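Local coordinates for twitching motility pilus retraction protein (Geobacter sulfurreducens PCA, PDB 5ZFQ) that probably hydrolyses ATP as the hexameric retraction motor of the type IV pilus, powering the withdrawal of pilus fibres during twitching motility, at residues 127-132 with 165-170; 172-177 with 195-200. One frame throughout, in Å; residues are numbered along the deposited sequence.

In the fold
Both interactions use helix 162-176, whose first turn carries Lys-162 and Ser-163 of a probable Walker A motif that begins at Gly-156 in the ATPase domain. Interaction 1 engages the middle of this helix with the linker that leaves the antiparallel sheet of the N-terminal domain; interaction 2 binds the C-terminal end of the helix to the entry of strand 198-203. Their centres are about 12 Å apart, and they meet directly where CE1 of Phe-132 packs on CD of Lys-172 at 3.9 Å. Interaction 1 lies nearer the probable nucleotide loop, with Ala-167 close to it but not touching, whereas strand 198-203 in interaction 2 reaches a neighbouring subunit.

Interaction 1 of 2, residues 127-132 with 165-170; sequences YKILTF and TLAAII
Ala-167, Ala-168 and Ile-169 of helix 162-176 receive Ile-129 and Phe-132 of the linker, a largely apolar contact built round the two alanines. At Ala-167 the visitor is CG2 of Ile-129, which comes within 4.3 Å of the Ala-167 CB and also rests near the carbonyl of that residue. This methyl is set anti to the backbone N of Ile-129 (chi1 -75° for CG1), which places CG2 rather than the longer CG1 branch against Ala-167.

Ala-168 is the most deeply covered residue of the contact. Its CB approaches the backbone O of Leu-130 at 3.6 Å and also sits over the centre of one face of the Phe-132 ring, 4.2 Å above the plane. The far end of the same ring, CZ, lies 3.6 Å from the O of Ala-168. Residues 167-169 thus lie against residues 129-132, with Ile-129 at one end and Phe-132 at the other, and the short alanine side chains let the linker backbone come close.

Ile-169 follows, its side chain crossing that of Phe-132 at about a right angle, with CG1 4.1 Å from CE2 of the ring. Replacing Phe-132 by an alanine would probably open a gap beside Ile-169 and strip the Ala-168 methyl of its aromatic cover.

Beyond the linker, Phe-132 also packs on Leu-137. The helix turns its other side to the mixed sheet: Leu-166 touches Val-154, Leu-227 and Leu-251 on strands 150-155, 225-230 and 249-254, and Ile-170 reaches Leu-227 and Leu-251, so helix 162-176 lies between the linker and the central strands.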
# COMPACT_ATOMS: atom_id res chain seq x y z
N TYR A 127 25.46 -37.00 11.75
CA TYR A 127 25.22 -37.09 13.18
C TYR A 127 26.28 -36.27 13.92
O TYR A 127 25.97 -35.50 14.84
CB TYR A 127 25.26 -38.55 13.68
CG TYR A 127 24.03 -39.40 13.35
CD1 TYR A 127 22.81 -39.21 14.03
CD2 TYR A 127 24.10 -40.44 12.40
CE1 TYR A 127 21.68 -40.02 13.74
CE2 TYR A 127 22.98 -41.25 12.12
CZ TYR A 127 21.77 -41.03 12.79
OH TYR A 127 20.67 -41.82 12.51
N LYS A 128 27.53 -36.44 13.48
CA LYS A 128 28.65 -35.83 14.17
C LYS A 128 28.93 -34.41 13.64
O LYS A 128 29.21 -34.20 12.46
CB LYS A 128 29.90 -36.71 14.05
CG LYS A 128 31.07 -36.25 14.90
CD LYS A 128 32.25 -37.23 14.84
CE LYS A 128 33.38 -36.82 15.80
NZ LYS A 128 33.47 -37.70 17.01
N ILE A 129 28.85 -33.44 14.56
CA ILE A 129 29.11 -32.04 14.25
C ILE A 129 30.61 -31.71 14.29
O ILE A 129 31.26 -31.76 15.35
CB ILE A 129 28.36 -31.11 15.22
CG1 ILE A 129 26.86 -31.07 14.88
CG2 ILE A 129 28.95 -29.71 15.17
CD1 ILE A 129 26.01 -32.18 15.51
N LEU A 130 31.15 -31.38 13.12
CA LEU A 130 32.53 -30.91 12.95
C LEU A 130 32.97 -29.90 14.01
O LEU A 130 32.20 -29.03 14.42
CB LEU A 130 32.70 -30.28 11.57
CG LEU A 130 32.44 -31.18 10.36
CD1 LEU A 130 32.26 -30.34 9.10
CD2 LEU A 130 33.56 -32.21 10.21
N THR A 131 34.23 -30.00 14.44
CA THR A 131 34.73 -29.08 15.46
C THR A 131 35.43 -27.83 14.85
O THR A 131 35.62 -27.73 13.64
CB THR A 131 35.69 -29.80 16.44
OG1 THR A 131 36.02 -28.92 17.53
CG2 THR A 131 36.97 -30.26 15.74
N PHE A 132 35.76 -26.88 15.72
CA PHE A 132 36.50 -25.69 15.32
C PHE A 132 37.82 -26.04 14.64
O PHE A 132 38.16 -25.46 13.61
CB PHE A 132 36.78 -24.81 16.54
CG PHE A 132 35.55 -24.40 17.28
CD1 PHE A 132 35.00 -25.23 18.25
CD2 PHE A 132 34.94 -23.19 17.01
CE1 PHE A 132 33.86 -24.85 18.94
CE2 PHE A 132 33.81 -22.81 17.69
CZ PHE A 132 33.27 -23.64 18.66
N THR A 165 29.64 -23.12 11.18
CA THR A 165 30.27 -22.32 12.23
C THR A 165 29.32 -22.21 13.42
O THR A 165 29.71 -22.45 14.56
CB THR A 165 30.67 -20.93 11.72
OG1 THR A 165 31.82 -21.05 10.89
CG2 THR A 165 30.99 -20.01 12.88
N LEU A 166 28.06 -21.88 13.13
CA LEU A 166 27.02 -21.85 14.14
C LEU A 166 26.76 -23.20 14.79
O LEU A 166 26.61 -23.29 16.01
CB LEU A 166 25.73 -21.32 13.51
CG LEU A 166 25.92 -19.82 13.30
CD1 LEU A 166 24.92 -19.28 12.29
CD2 LEU A 166 25.80 -19.13 14.65
N ALA A 167 26.72 -24.25 13.98
CA ALA A 167 26.59 -25.60 14.49
C ALA A 167 27.66 -25.92 15.52
O ALA A 167 27.37 -26.47 16.59
CB ALA A 167 26.65 -26.60 13.34
N ALA A 168 28.91 -25.57 15.22
CA ALA A 168 30.02 -25.92 16.09
C ALA A 168 29.94 -25.14 17.41
O ALA A 168 30.24 -25.66 18.49
CB ALA A 168 31.34 -25.64 15.40
N ILE A 169 29.53 -23.88 17.30
CA ILE A 169 29.34 -23.03 18.46
C ILE A 169 28.26 -23.59 19.38
O ILE A 169 28.45 -23.70 20.60
CB ILE A 169 28.98 -21.58 18.04
CG1 ILE A 169 30.23 -20.87 17.52
CG2 ILE A 169 28.39 -20.83 19.22
CD1 ILE A 169 29.95 -19.57 16.78
N ILE A 170 27.12 -23.95 18.79
CA ILE A 170 26.01 -24.45 19.57
C ILE A 170 26.35 -25.80 20.20
O ILE A 170 26.01 -26.04 21.37
CB ILE A 170 24.73 -24.56 18.71
CG1 ILE A 170 24.19 -23.15 18.45
CG2 ILE A 170 23.68 -25.39 19.41
CD1 ILE A 170 23.35 -23.02 17.22

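Interaction 2 of 2, residues 172-177 with 195-200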
# COMPACT_ATOMS: atom_id res chain seq x y z
N LYS A 172 29.25 -26.79 21.15
CA LYS A 172 30.14 -26.52 22.27
C LYS A 172 29.34 -26.03 23.48
O LYS A 172 29.62 -26.42 24.62
CB LYS A 172 31.20 -25.50 21.88
CG LYS A 172 32.13 -25.14 23.04
CD LYS A 172 33.07 -23.98 22.69
CE LYS A 172 34.04 -23.69 23.83
NZ LYS A 172 34.99 -24.82 24.14
N ILE A 173 28.34 -25.18 23.22
CA ILE A 173 27.50 -24.64 24.26
C ILE A 173 26.69 -25.74 24.92
O ILE A 173 26.64 -25.85 26.15
CB ILE A 173 26.55 -23.58 23.70
CG1 ILE A 173 27.34 -22.34 23.29
CG2 ILE A 173 25.46 -23.22 24.71
CD1 ILE A 173 26.51 -21.32 22.54
N ASN A 174 26.06 -26.55 24.08
CA ASN A 174 25.28 -27.71 24.48
C ASN A 174 26.08 -28.71 25.32
O ASN A 174 25.51 -29.44 26.16
CB ASN A 174 24.73 -28.38 23.22
CG ASN A 174 23.80 -29.54 23.50
OD1 ASN A 174 23.22 -29.67 24.58
ND2 ASN A 174 23.65 -30.41 22.51
N THR A 175 27.39 -28.77 25.05
CA THR A 175 28.29 -29.66 25.76
C THR A 175 28.68 -29.10 27.13
O THR A 175 28.79 -29.84 28.12
CB THR A 175 29.60 -29.93 24.93
OG1 THR A 175 29.28 -30.57 23.68
CG2 THR A 175 30.56 -30.83 25.71
N GLU A 176 28.87 -27.79 27.19
CA GLU A 176 29.45 -27.17 28.38
C GLU A 176 28.44 -26.54 29.34
O GLU A 176 28.68 -26.53 30.54
CB GLU A 176 30.48 -26.11 27.96
CG GLU A 176 31.69 -26.66 27.25
CD GLU A 176 32.67 -25.57 26.80
OE1 GLU A 176 32.45 -24.37 27.13
OE2 GLU A 176 33.65 -25.92 26.11
N ARG A 177 27.33 -26.01 28.84
CA ARG A 177 26.40 -25.28 29.71
C ARG A 177 25.17 -26.08 30.15
O ARG A 177 24.91 -27.16 29.65
CB ARG A 177 25.93 -24.00 29.01
CG ARG A 177 27.06 -23.08 28.64
CD ARG A 177 26.61 -21.79 27.98
NE ARG A 177 27.71 -21.24 27.18
CZ ARG A 177 27.77 -20.00 26.72
NH1 ARG A 177 26.79 -19.14 26.97
NH2 ARG A 177 28.82 -19.61 26.01
N LYS A 195 22.62 -32.60 25.16
CA LYS A 195 23.78 -33.01 25.93
C LYS A 195 23.58 -32.48 27.35
O LYS A 195 22.82 -33.09 28.11
CB LYS A 195 25.07 -32.52 25.28
CG LYS A 195 25.29 -33.23 23.94
CD LYS A 195 26.62 -32.96 23.29
CE LYS A 195 26.70 -33.66 21.96
NZ LYS A 195 27.99 -33.40 21.22
N SER A 196 24.20 -31.36 27.71
CA SER A 196 23.89 -30.74 29.01
C SER A 196 22.77 -29.70 28.93
O SER A 196 22.13 -29.39 29.93
CB SER A 196 25.14 -30.09 29.59
OG SER A 196 26.11 -31.06 29.94
N CYS A 197 22.54 -29.14 27.74
CA CYS A 197 21.47 -28.18 27.53
C CYS A 197 20.17 -28.86 27.09
O CYS A 197 20.20 -30.00 26.62
CB CYS A 197 21.87 -27.14 26.48
SG CYS A 197 23.26 -26.06 26.93
N VAL A 198 19.04 -28.18 27.25
CA VAL A 198 17.82 -28.61 26.59
C VAL A 198 17.76 -27.89 25.24
O VAL A 198 17.82 -26.65 25.19
CB VAL A 198 16.55 -28.32 27.43
CG1 VAL A 198 15.28 -28.56 26.62
CG2 VAL A 198 16.53 -29.17 28.68
N VAL A 199 17.65 -28.64 24.15
CA VAL A 199 17.66 -28.02 22.83
C VAL A 199 16.33 -28.16 22.07
O VAL A 199 15.83 -29.26 21.84
CB VAL A 199 18.79 -28.62 21.94
CG1 VAL A 199 18.88 -27.87 20.62
CG2 VAL A 199 20.13 -28.59 22.68
N ASN A 200 15.76 -27.01 21.69
CA ASN A 200 14.56 -26.97 20.85
C ASN A 200 14.81 -26.23 19.53
O ASN A 200 15.19 -25.05 19.53
CB ASN A 200 13.41 -26.28 21.60
CG ASN A 200 12.75 -27.20 22.60
OD1 ASN A 200 12.20 -28.23 22.23
ND2 ASN A 200 12.82 -26.82 23.88
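Asn-174, near the end of helix 162-176, meets Lys-195, Ser-196 and Cys-197 through its backbone O and its side-chain OD1. From CB, CG is carried anti to the backbone N (chi1 -175°), which turns the amide to the backbone of residues 195-197. CG lies 3.7 Å from Lys-195 CB, and the side chains cross at about a right angle. OD1 accepts two backbone N-H groups: that of Lys-195 at 3.0 Å, tilted from the carbonyl plane, and that of Cys-197 at 3.3 Å, in the plane. CG2 of Val-199 lies 3.8 Å from OD1. On the other branch, ND2 packs against CG of Lys-195 and donates to the O of Pro-193, which holds both ends of the amide.

In what is probably a P-loop NTPase core this helix is the beta-alpha-beta crossover between parallel strands 150-155 and 180-185, and the loop 195-197 leads into strand 198-203, which pairs with 180-185 at the sheet edge within this chain.

The backbone O of Asn-174 takes the N-H of Ser-196 at 2.8 Å, nearly in line with its C=O, with a weak second bond from Cys-197 N. SG of Cys-197 lies 3.5 Å from the O of Ile-173. Lys-195 runs extended beside Thr-175, its CD 3.6 Å from Thr-175 OG1 and its NZ in a salt bridge with Asp-171, whose backbone O is hydrogen-bonded by that OG1.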